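Local coordinates for CRISPR-associated endoribonuclease Cas6 1 (Methanocaldococcus jannaschii DSM 2661, PDB 5YI6), which probably cuts long CRISPR transcripts as an endoribonuclease, releasing the crRNAs that serve in adaptive immunity against viruses and plasmids, at residues M5-T13 with V109-L119; N165-Y174 with L217-E228. All blocks are in the same frame, centred on the assembly; numbering follows the deposited sequence.

Contact 1 pairs strands 5-12 and 109-118 in the five-stranded antiparallel sheet of the N-terminal half; contact 2 packs helix 158-174 on helix 215-224 in the C-terminal half. Their centres lie about 24 Å apart, on opposite sides of the chain's centre, yet they touch through one arginine: Arg-6 NE makes a salt bridge of 2.9 Å to Glu-223 OE1, and Arg-6 NH2 lies 2.8 Å from Tyr-222 O, a probable hydrogen bond. Contact 1 lies away from the catalytic residues inferred from relatives. Contact 2 is nearer: the side chain of Cys-224 is about 8 Å from that of Lys-53, the probable transition-state stabiliser. Phosphate ions, probably from crystallisation, sit beside both contacts.

Contact 1: residues M5-T13 with V109-L119. With PO4 (phosphate ion), chain G.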
loop_
_atom_site.group_PDB
_atom_site.type_symbol
_atom_site.label_atom_id
_atom_site.label_comp_id
_atom_site.label_asym_id
_atom_site.label_seq_id
_atom_site.Cartn_x
_atom_site.Cartn_y
_atom_site.Cartn_z
ATOM N N MET A 5 12.464 3.495 3.301
ATOM C CA MET A 5 12.206 4.784 2.687
ATOM C C MET A 5 10.740 4.850 2.289
ATOM O O MET A 5 10.171 3.858 1.804
ATOM C CB MET A 5 13.092 5.028 1.461
ATOM C CG MET A 5 12.960 6.436 0.899
ATOM S SD MET A 5 14.211 6.627 -0.381
ATOM C CE MET A 5 14.005 8.389 -0.717
ATOM N N ARG A 6 10.142 6.014 2.540
ATOM C CA ARG A 6 8.793 6.342 2.094
ATOM C C ARG A 6 8.848 7.617 1.259
ATOM O O ARG A 6 9.519 8.585 1.639
ATOM C CB ARG A 6 7.836 6.545 3.280
ATOM C CG ARG A 6 6.434 7.043 2.829
ATOM C CD ARG A 6 5.449 7.159 4.009
ATOM N NE ARG A 6 5.211 5.826 4.600
ATOM C CZ ARG A 6 4.051 5.445 5.133
ATOM N NH1 ARG A 6 3.020 6.293 5.178
ATOM N NH2 ARG A 6 3.906 4.205 5.620
ATOM N N ILE A 7 8.140 7.626 0.122
ATOM C CA ILE A 7 8.053 8.825 -0.698
ATOM C C ILE A 7 6.591 9.123 -1.005
ATOM O O ILE A 7 5.717 8.248 -1.020
ATOM C CB ILE A 7 8.871 8.756 -2.011
ATOM C CG1 ILE A 7 8.395 7.630 -2.901
ATOM C CG2 ILE A 7 10.416 8.571 -1.729
ATOM C CD1 ILE A 7 7.389 8.023 -3.946
ATOM N N GLU A 8 6.338 10.390 -1.188
ATOM C CA GLU A 8 5.080 10.912 -1.702
ATOM C C GLU A 8 5.299 11.369 -3.143
ATOM O O GLU A 8 5.979 12.373 -3.384
ATOM C CB GLU A 8 4.648 12.068 -0.809
ATOM C CG GLU A 8 3.415 12.820 -1.387
ATOM C CD GLU A 8 3.183 14.114 -0.651
ATOM O OE1 GLU A 8 3.617 15.185 -1.141
ATOM O OE2 GLU A 8 2.571 14.050 0.427
ATOM N N LEU A 9 4.698 10.674 -4.104
ATOM C CA LEU A 9 4.762 11.103 -5.488
ATOM C C LEU A 9 3.694 12.148 -5.697
ATOM O O LEU A 9 2.508 11.862 -5.480
ATOM C CB LEU A 9 4.502 9.996 -6.501
ATOM C CG LEU A 9 5.484 8.994 -7.010
ATOM C CD1 LEU A 9 4.791 8.276 -8.203
ATOM C CD2 LEU A 9 6.738 9.760 -7.429
ATOM N N GLU A 10 4.116 13.332 -6.150
ATOM C CA GLU A 10 3.192 14.422 -6.428
ATOM C C GLU A 10 2.778 14.327 -7.885
ATOM O O GLU A 10 3.620 14.471 -8.779
ATOM C CB GLU A 10 3.888 15.763 -6.133
ATOM C CG GLU A 10 4.464 15.777 -4.710
ATOM C CD GLU A 10 5.099 17.118 -4.309
ATOM O OE1 GLU A 10 5.165 18.041 -5.140
ATOM O OE2 GLU A 10 5.542 17.222 -3.157
ATOM N N LEU A 11 1.495 14.075 -8.127
ATOM C CA LEU A 11 0.968 13.844 -9.455
ATOM C C LEU A 11 0.089 15.017 -9.869
ATOM O O LEU A 11 -0.548 15.650 -9.023
ATOM C CB LEU A 11 0.136 12.549 -9.504
ATOM C CG LEU A 11 0.852 11.282 -9.010
ATOM C CD1 LEU A 11 -0.125 10.085 -8.960
ATOM C CD2 LEU A 11 1.992 10.966 -9.950
ATOM N N GLN A 12 -0.003 15.244 -11.178
ATOM C CA GLN A 12 -0.814 16.361 -11.681
ATOM C C GLN A 12 -1.547 15.903 -12.926
ATOM O O GLN A 12 -0.907 15.434 -13.877
ATOM C CB GLN A 12 0.081 17.573 -12.002
ATOM C CG GLN A 12 -0.670 18.752 -12.634
ATOM C CD GLN A 12 -1.316 19.620 -11.591
ATOM O OE1 GLN A 12 -0.621 20.285 -10.834
ATOM N NE2 GLN A 12 -2.648 19.641 -11.551
ATOM N N THR A 13 -2.874 16.018 -12.917
ATOM C CA THR A 13 -3.690 15.783 -14.110
ATOM C C THR A 13 -4.526 17.047 -14.364
ATOM O O THR A 13 -4.276 18.094 -13.769
ATOM C CB THR A 13 -4.551 14.532 -13.951
ATOM O OG1 THR A 13 -5.190 14.232 -15.201
ATOM C CG2 THR A 13 -5.622 14.709 -12.856
ATOM N N VAL A 109 -7.192 8.163 -16.535
ATOM C CA VAL A 109 -6.640 9.426 -16.049
ATOM C C VAL A 109 -5.143 9.424 -16.280
ATOM O O VAL A 109 -4.447 8.512 -15.833
ATOM C CB VAL A 109 -6.946 9.648 -14.555
ATOM C CG1 VAL A 109 -6.255 10.935 -14.085
ATOM C CG2 VAL A 109 -8.482 9.634 -14.285
ATOM N N GLU A 110 -4.639 10.457 -16.938
ATOM C CA GLU A 110 -3.220 10.628 -17.189
ATOM C C GLU A 110 -2.629 11.650 -16.215
ATOM O O GLU A 110 -3.092 12.797 -16.157
ATOM C CB GLU A 110 -3.005 11.102 -18.629
ATOM C CG GLU A 110 -1.569 11.149 -19.043
ATOM C CD GLU A 110 -1.057 9.764 -19.376
ATOM O OE1 GLU A 110 -1.887 8.904 -19.760
ATOM O OE2 GLU A 110 0.159 9.527 -19.227
ATOM N N PHE A 111 -1.601 11.250 -15.463
ATOM C CA PHE A 111 -0.888 12.133 -14.546
ATOM C C PHE A 111 0.504 12.464 -15.062
ATOM O O PHE A 111 1.190 11.609 -15.632
ATOM C CB PHE A 111 -0.722 11.474 -13.161
ATOM C CG PHE A 111 -1.994 11.195 -12.473
ATOM C CD1 PHE A 111 -2.636 12.194 -11.750
ATOM C CD2 PHE A 111 -2.529 9.906 -12.477
ATOM C CE1 PHE A 111 -3.819 11.940 -11.078
ATOM C CE2 PHE A 111 -3.715 9.638 -11.811
ATOM C CZ PHE A 111 -4.369 10.642 -11.095
ATOM N N PHE A 112 0.946 13.688 -14.803
ATOM C CA PHE A 112 2.361 14.004 -14.816
ATOM C C PHE A 112 2.940 13.705 -13.443
ATOM O O PHE A 112 2.323 14.020 -12.425
ATOM C CB PHE A 112 2.594 15.482 -15.143
ATOM C CG PHE A 112 2.200 15.864 -16.540
ATOM C CD1 PHE A 112 3.088 15.706 -17.592
ATOM C CD2 PHE A 112 0.942 16.385 -16.806
ATOM C CE1 PHE A 112 2.729 16.065 -18.888
ATOM C CE2 PHE A 112 0.580 16.735 -18.098
ATOM C CZ PHE A 112 1.478 16.575 -19.138
ATOM N N VAL A 113 4.116 13.080 -13.418
ATOM C CA VAL A 113 4.847 12.806 -12.177
ATOM C C VAL A 113 5.795 13.981 -11.951
ATOM O O VAL A 113 6.832 14.070 -12.595
ATOM C CB VAL A 113 5.616 11.479 -12.250
ATOM C CG1 VAL A 113 6.328 11.221 -10.892
ATOM C CG2 VAL A 113 4.666 10.323 -12.625
ATOM N N ARG A 114 5.453 14.867 -11.004
ATOM C CA ARG A 114 6.149 16.143 -10.843
ATOM C C ARG A 114 7.406 16.027 -9.980
ATOM O O ARG A 114 8.456 16.548 -10.348
ATOM C CB ARG A 114 5.193 17.172 -10.227
ATOM C CG ARG A 114 4.003 17.504 -11.152
ATOM C CD ARG A 114 4.480 18.075 -12.486
ATOM N NE ARG A 114 3.381 18.695 -13.237
ATOM C CZ ARG A 114 3.405 18.945 -14.544
ATOM N NH1 ARG A 114 4.486 18.634 -15.264
ATOM N NH2 ARG A 114 2.345 19.499 -15.134
ATOM N N LYS A 115 7.292 15.435 -8.794
ATOM C CA LYS A 115 8.347 15.405 -7.776
ATOM C C LYS A 115 8.096 14.209 -6.866
ATOM O O LYS A 115 6.973 13.697 -6.790
ATOM C CB LYS A 115 8.348 16.663 -6.895
ATOM C CG LYS A 115 8.310 17.987 -7.596
ATOM C CD LYS A 115 8.361 19.114 -6.595
ATOM C CE LYS A 115 8.282 20.475 -7.326
ATOM N NZ LYS A 115 8.332 21.580 -6.373
ATOM N N ALA A 116 9.120 13.818 -6.111
ATOM C CA ALA A 116 8.938 12.788 -5.096
ATOM C C ALA A 116 9.439 13.346 -3.775
ATOM O O ALA A 116 10.652 13.527 -3.590
ATOM C CB ALA A 116 9.707 11.500 -5.465
ATOM N N LYS A 117 8.521 13.517 -2.824
ATOM C CA LYS A 117 8.847 14.104 -1.534
ATOM C C LYS A 117 9.287 12.996 -0.580
ATOM O O LYS A 117 8.623 11.957 -0.471
ATOM C CB LYS A 117 7.627 14.855 -0.988
ATOM C CG LYS A 117 7.823 15.415 0.424
ATOM C CD LYS A 117 6.523 16.007 0.942
ATOM C CE LYS A 117 6.651 16.489 2.383
ATOM N NZ LYS A 117 5.323 17.056 2.861
ATOM N N ILE A 118 10.414 13.202 0.084
ATOM C CA ILE A 118 10.933 12.200 1.017
ATOM C C ILE A 118 10.220 12.326 2.357
ATOM O O ILE A 118 10.127 13.423 2.912
ATOM C CB ILE A 118 12.446 12.375 1.197
ATOM C CG1 ILE A 118 13.168 12.167 -0.140
ATOM C CG2 ILE A 118 12.984 11.426 2.332
ATOM C CD1 ILE A 118 14.609 12.719 -0.113
ATOM N N LEU A 119 9.721 11.206 2.892
ATOM C CA LEU A 119 8.987 11.208 4.159
ATOM C C LEU A 119 9.778 10.386 5.166
ATOM O O LEU A 119 9.671 9.140 5.184
ATOM C CB LEU A 119 7.574 10.643 3.983
ATOM C CG LEU A 119 6.739 11.468 2.990
ATOM C CD1 LEU A 119 5.382 10.826 2.703
ATOM C CD2 LEU A 119 6.524 12.860 3.546
HETATM P P PO4 G . 3.454 18.694 -0.098
HETATM O O1 PO4 G . 3.063 17.281 0.267
HETATM O O2 PO4 G . 3.675 18.895 -1.552
HETATM O O3 PO4 G . 4.676 19.077 0.676
HETATM O O4 PO4 G . 2.279 19.585 0.275
HETATM O O HOH W 1 11.509 7.500 4.560
HETATM O O HOH W 2 3.291 15.121 3.019
HETATM O O HOH W 3 -6.276 12.582 -17.968
#
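Glu-8 and Lys-117 are cross-strand neighbours that both set CG opposite the backbone N (chi1 172° and 175°) and continue extended, which carries their charged ends out from the same face of the sheet. The carboxylate crosses the lysine chain at a slant, OE1 lying 3.7 Å from Lys-117 CD, and does not meet the ammonium directly. A water joins Glu-8 OE2 to Lys-117 NZ, and a phosphate lies next to both groups: Lys-117 NZ donates to its O3 at 3.0 Å, while Glu-8 OE1 stands 2.6 Å from its O1. Arg-63 binds both Glu-8 OE2 and the phosphate.

The other face is greasy. Leu-9 CD2 reaches Val-113 CG1 (3.8 Å) and also touches Ala-116 CB; Leu-11 and Val-113 run alongside each other in the same direction. Leu-11 CD1 sits over one face of the Phe-111 ring, 4.2 Å from its centroid, with Val-109 CG1 over the opposite face. Helix 88-101 packs here against Ile-7 and Ala-116.

The backbones run antiparallel, but the register slips by one residue at a beta bulge: Glu-10 faces both Arg-114 and Lys-115, taking Arg-114 N on its O at 2.9 Å and giving its own N to Lys-115 O. At the far end Thr-13 OG1 donates to Glu-110 O (2.7 Å), its hydroxyl 36° out of the carbonyl plane.

The closeness of Glu-8 OE1 to the phosphate suggests that one of the two acid groups is protonated and donates to the other; which one is not settled. Lys-117 and Arg-63 would offset the remaining negative charge.

Contact 2: residues N165-Y174 with L217-E228; sequences NLKKKYEAFY and LIKFGYECGFGE
Polar grip comes first: Lys-169 NZ hydrogen-bonds to Gly-225 O at 2.7 Å and to Gly-227 O at 2.8 Å. The second lies in the carbonyl plane, whereas at Gly-225 the nitrogen stands 49° above it. A bend at chi3 (-46°) turns the lysine tip toward residues 225-227; Asn-165 OD1, one turn back on its own helix, and Asn-230 OD1 also lie within bonding distance. Four oxygens thus gather round NZ, more than its three N-H can serve singly, so at least one hydrogen must be shared; they would favour the charged form. Water bridges Asn-165 OD1 to Gly-227 N.

Aromatic packing centres on Phe-220, a knob in a hole formed by Leu-166, Lys-169, Tyr-170 and Tyr-174. Tyr-170 turns its edge to the Phe-220 face in a T-shaped pair, centroids 5.4 Å apart and planes at 73°; Cys-224 CB lies over the opposite face. Tyr-174 CE2 comes within 3.6 Å of Phe-220 CD1.

Among aliphatic contacts, Leu-166 splits its two methyls. CD1 rests 3.5 Å from Gly-221 CA, where the lack of a side chain leaves room for the leucine methyls and the Phe-226 ring, and CD2 meets Leu-217 CD1 (3.9 Å) and Phe-226 CE1.

Gly-225 to Gly-227 open the glycine-rich loop characteristic of Cas6 and other RAMP proteins. The helices cross nearly perpendicularly, axes 10.1 Å apart; Phe-182 of strand 182-195 touches Leu-166, Leu-217 and Phe-226, while Tyr-222 and Phe-226 reach strand 237-240.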
loop_
_atom_site.group_PDB
_atom_site.type_symbol
_atom_site.label_atom_id
_atom_site.label_comp_id
_atom_site.label_asym_id
_atom_site.label_seq_id
_atom_site.Cartn_x
_atom_site.Cartn_y
_atom_site.Cartn_z
ATOM N N ASN A 165 1.510 -12.625 10.270
ATOM C CA ASN A 165 1.902 -12.211 8.938
ATOM C C ASN A 165 3.085 -11.246 9.011
ATOM O O ASN A 165 4.069 -11.401 8.271
ATOM C CB ASN A 165 0.722 -11.544 8.221
ATOM C CG ASN A 165 1.171 -10.817 6.967
ATOM O OD1 ASN A 165 1.603 -9.656 7.024
ATOM N ND2 ASN A 165 1.114 -11.508 5.848
ATOM N N LEU A 166 3.009 -10.243 9.912
ATOM C CA LEU A 166 4.095 -9.261 9.961
ATOM C C LEU A 166 5.404 -9.909 10.392
ATOM O O LEU A 166 6.461 -9.616 9.832
ATOM C CB LEU A 166 3.759 -8.102 10.913
ATOM C CG LEU A 166 4.662 -6.860 10.714
ATOM C CD1 LEU A 166 4.442 -6.300 9.312
ATOM C CD2 LEU A 166 4.426 -5.792 11.779
ATOM N N LYS A 167 5.349 -10.797 11.393
ATOM C CA LYS A 167 6.571 -11.444 11.869
ATOM C C LYS A 167 7.175 -12.344 10.785
ATOM O O LYS A 167 8.403 -12.350 10.578
ATOM C CB LYS A 167 6.259 -12.242 13.136
ATOM C CG LYS A 167 5.826 -11.339 14.321
ATOM C CD LYS A 167 5.358 -12.180 15.519
ATOM C CE LYS A 167 5.067 -11.318 16.753
ATOM N NZ LYS A 167 4.443 -12.091 17.884
ATOM N N LYS A 168 6.330 -13.085 10.061
ATOM C CA LYS A 168 6.862 -13.926 8.986
ATOM C C LYS A 168 7.476 -13.093 7.866
ATOM O O LYS A 168 8.517 -13.462 7.311
ATOM C CB LYS A 168 5.755 -14.817 8.439
ATOM C CG LYS A 168 5.315 -15.906 9.418
ATOM C CD LYS A 168 4.160 -16.716 8.838
ATOM C CE LYS A 168 3.486 -17.581 9.898
ATOM N NZ LYS A 168 2.071 -17.897 9.523
ATOM N N LYS A 169 6.827 -11.983 7.496
ATOM C CA LYS A 169 7.376 -11.089 6.476
ATOM C C LYS A 169 8.684 -10.485 6.925
ATOM O O LYS A 169 9.609 -10.336 6.123
ATOM C CB LYS A 169 6.386 -9.936 6.133
ATOM C CG LYS A 169 5.224 -10.330 5.291
ATOM C CD LYS A 169 4.503 -9.041 4.718
ATOM C CE LYS A 169 4.288 -7.983 5.815
ATOM N NZ LYS A 169 2.976 -7.242 5.568
ATOM N N TYR A 170 8.776 -10.112 8.215
ATOM C CA TYR A 170 10.027 -9.602 8.758
ATOM C C TYR A 170 11.157 -10.620 8.536
ATOM O O TYR A 170 12.241 -10.266 8.060
ATOM C CB TYR A 170 9.875 -9.299 10.256
ATOM C CG TYR A 170 11.101 -8.725 10.879
ATOM C CD1 TYR A 170 11.217 -7.356 11.092
ATOM C CD2 TYR A 170 12.169 -9.551 11.267
ATOM C CE1 TYR A 170 12.344 -6.818 11.661
ATOM C CE2 TYR A 170 13.295 -9.022 11.824
ATOM C CZ TYR A 170 13.382 -7.653 12.023
ATOM O OH TYR A 170 14.514 -7.107 12.577
ATOM N N GLU A 171 10.910 -11.880 8.897
ATOM C CA GLU A 171 11.950 -12.892 8.716
ATOM C C GLU A 171 12.244 -13.119 7.240
ATOM O O GLU A 171 13.399 -13.364 6.870
ATOM C CB GLU A 171 11.560 -14.220 9.393
ATOM C CG GLU A 171 11.389 -14.040 10.880
ATOM C CD GLU A 171 11.276 -15.348 11.649
ATOM O OE1 GLU A 171 11.044 -16.419 11.029
ATOM O OE2 GLU A 171 11.408 -15.273 12.886
ATOM N N ALA A 172 11.218 -13.061 6.385
ATOM C CA ALA A 172 11.443 -13.288 4.954
ATOM C C ALA A 172 12.252 -12.160 4.344
ATOM O O ALA A 172 13.084 -12.396 3.457
ATOM C CB ALA A 172 10.118 -13.444 4.200
ATOM N N PHE A 173 12.042 -10.923 4.806
ATOM C CA PHE A 173 12.784 -9.796 4.225
ATOM C C PHE A 173 14.200 -9.707 4.772
ATOM O O PHE A 173 15.151 -9.513 4.003
ATOM C CB PHE A 173 12.091 -8.460 4.489
ATOM C CG PHE A 173 12.856 -7.295 3.947
ATOM C CD1 PHE A 173 12.881 -7.070 2.575
ATOM C CD2 PHE A 173 13.566 -6.445 4.782
ATOM C CE1 PHE A 173 13.606 -5.986 2.033
ATOM C CE2 PHE A 173 14.297 -5.354 4.258
ATOM C CZ PHE A 173 14.301 -5.122 2.870
ATOM N N TYR A 174 14.354 -9.813 6.104
ATOM C CA TYR A 174 15.655 -9.594 6.720
ATOM C C TYR A 174 16.504 -10.857 6.797
ATOM O O TYR A 174 17.718 -10.735 7.006
ATOM C CB TYR A 174 15.502 -9.027 8.153
ATOM C CG TYR A 174 15.116 -7.565 8.123
ATOM C CD1 TYR A 174 16.005 -6.615 7.622
ATOM C CD2 TYR A 174 13.856 -7.144 8.550
ATOM C CE1 TYR A 174 15.661 -5.265 7.562
ATOM C CE2 TYR A 174 13.505 -5.779 8.501
ATOM C CZ TYR A 174 14.405 -4.868 7.991
ATOM O OH TYR A 174 14.102 -3.512 7.915
ATOM N N LEU A 217 9.753 -3.541 14.956
ATOM C CA LEU A 217 8.773 -4.366 14.259
ATOM C C LEU A 217 7.620 -3.515 13.722
ATOM O O LEU A 217 7.134 -3.740 12.607
ATOM C CB LEU A 217 8.255 -5.463 15.184
ATOM C CG LEU A 217 7.223 -6.441 14.608
ATOM C CD1 LEU A 217 7.719 -7.085 13.309
ATOM C CD2 LEU A 217 6.885 -7.524 15.638
ATOM N N ILE A 218 7.118 -2.583 14.533
ATOM C CA ILE A 218 6.062 -1.689 14.037
ATOM C C ILE A 218 6.553 -0.899 12.831
ATOM O O ILE A 218 5.822 -0.721 11.846
ATOM C CB ILE A 218 5.580 -0.764 15.179
ATOM C CG1 ILE A 218 4.945 -1.617 16.294
ATOM C CG2 ILE A 218 4.580 0.278 14.639
ATOM C CD1 ILE A 218 4.680 -0.815 17.597
ATOM N N LYS A 219 7.806 -0.427 12.883
ATOM C CA LYS A 219 8.417 0.333 11.800
ATOM C C LYS A 219 8.500 -0.499 10.527
ATOM O O LYS A 219 8.316 0.022 9.418
ATOM C CB LYS A 219 9.814 0.782 12.235
ATOM C CG LYS A 219 10.669 1.361 11.151
ATOM C CD LYS A 219 12.026 1.824 11.681
ATOM C CE LYS A 219 12.854 2.439 10.561
ATOM N NZ LYS A 219 13.174 1.483 9.463
ATOM N N PHE A 220 8.783 -1.801 10.668
ATOM C CA PHE A 220 8.732 -2.667 9.494
ATOM C C PHE A 220 7.322 -2.739 8.908
ATOM O O PHE A 220 7.156 -2.665 7.692
ATOM C CB PHE A 220 9.236 -4.073 9.851
ATOM C CG PHE A 220 9.165 -5.042 8.721
ATOM C CD1 PHE A 220 10.101 -4.996 7.693
ATOM C CD2 PHE A 220 8.156 -6.041 8.706
ATOM C CE1 PHE A 220 10.041 -5.926 6.614
ATOM C CE2 PHE A 220 8.075 -6.975 7.632
ATOM C CZ PHE A 220 9.036 -6.924 6.603
ATOM N N GLY A 221 6.292 -2.885 9.743
ATOM C CA GLY A 221 4.929 -2.832 9.196
ATOM C C GLY A 221 4.608 -1.476 8.569
ATOM O O GLY A 221 3.917 -1.387 7.551
ATOM N N TYR A 222 5.137 -0.411 9.153
ATOM C CA TYR A 222 4.907 0.930 8.629
ATOM C C TYR A 222 5.469 1.079 7.217
ATOM O O TYR A 222 4.851 1.717 6.362
ATOM C CB TYR A 222 5.530 1.951 9.580
ATOM C CG TYR A 222 5.012 3.353 9.346
ATOM C CD1 TYR A 222 3.787 3.747 9.886
ATOM C CD2 TYR A 222 5.743 4.259 8.597
ATOM C CE1 TYR A 222 3.292 5.073 9.669
ATOM C CE2 TYR A 222 5.285 5.584 8.379
ATOM C CZ TYR A 222 4.038 5.957 8.909
ATOM O OH TYR A 222 3.558 7.236 8.722
ATOM N N GLU A 223 6.646 0.514 6.948
ATOM C CA GLU A 223 7.202 0.720 5.603
ATOM C C GLU A 223 6.929 -0.436 4.630
ATOM O O GLU A 223 6.921 -0.225 3.420
ATOM C CB GLU A 223 8.682 1.080 5.686
ATOM C CG GLU A 223 8.910 2.440 6.489
ATOM C CD GLU A 223 8.176 3.764 5.952
ATOM O OE1 GLU A 223 7.107 3.737 5.299
ATOM O OE2 GLU A 223 8.681 4.882 6.223
ATOM N N CYS A 224 6.674 -1.633 5.115
ATOM C CA CYS A 224 6.368 -2.762 4.234
ATOM C C CYS A 224 4.873 -2.904 3.970
ATOM O O CYS A 224 4.477 -3.446 2.928
ATOM C CB CYS A 224 6.870 -4.071 4.862
ATOM S SG CYS A 224 6.798 -5.518 3.707
ATOM N N GLY A 225 4.053 -2.428 4.886
ATOM C CA GLY A 225 2.619 -2.629 4.867
ATOM C C GLY A 225 2.218 -3.709 5.865
ATOM O O GLY A 225 3.016 -4.576 6.236
ATOM N N PHE A 226 0.976 -3.633 6.324
ATOM C CA PHE A 226 0.350 -4.645 7.157
ATOM C C PHE A 226 -0.442 -5.605 6.273
ATOM O O PHE A 226 -0.886 -5.253 5.177
ATOM C CB PHE A 226 -0.567 -3.988 8.223
ATOM C CG PHE A 226 0.200 -3.318 9.337
ATOM C CD1 PHE A 226 0.459 -4.018 10.524
ATOM C CD2 PHE A 226 0.712 -2.032 9.185
ATOM C CE1 PHE A 226 1.173 -3.441 11.550
ATOM C CE2 PHE A 226 1.446 -1.425 10.194
ATOM C CZ PHE A 226 1.696 -2.124 11.390
ATOM N N GLY A 227 -0.593 -6.856 6.741
ATOM C CA GLY A 227 -1.413 -7.766 5.936
ATOM C C GLY A 227 -0.705 -8.230 4.669
ATOM O O GLY A 227 0.486 -8.051 4.494
ATOM N N GLU A 228 -1.499 -8.776 3.746
ATOM C CA GLU A 228 -0.994 -9.441 2.553
ATOM C C GLU A 228 -1.160 -8.575 1.303
ATOM O O GLU A 228 -1.785 -7.520 1.337
ATOM C CB GLU A 228 -1.709 -10.784 2.352
ATOM C CG GLU A 228 -1.496 -11.713 3.511
ATOM C CD GLU A 228 -2.363 -12.955 3.383
ATOM O OE1 GLU A 228 -2.130 -13.740 2.440
ATOM O OE2 GLU A 228 -3.268 -13.135 4.194
HETATM O O HOH W 4 0.776 -7.980 8.841
#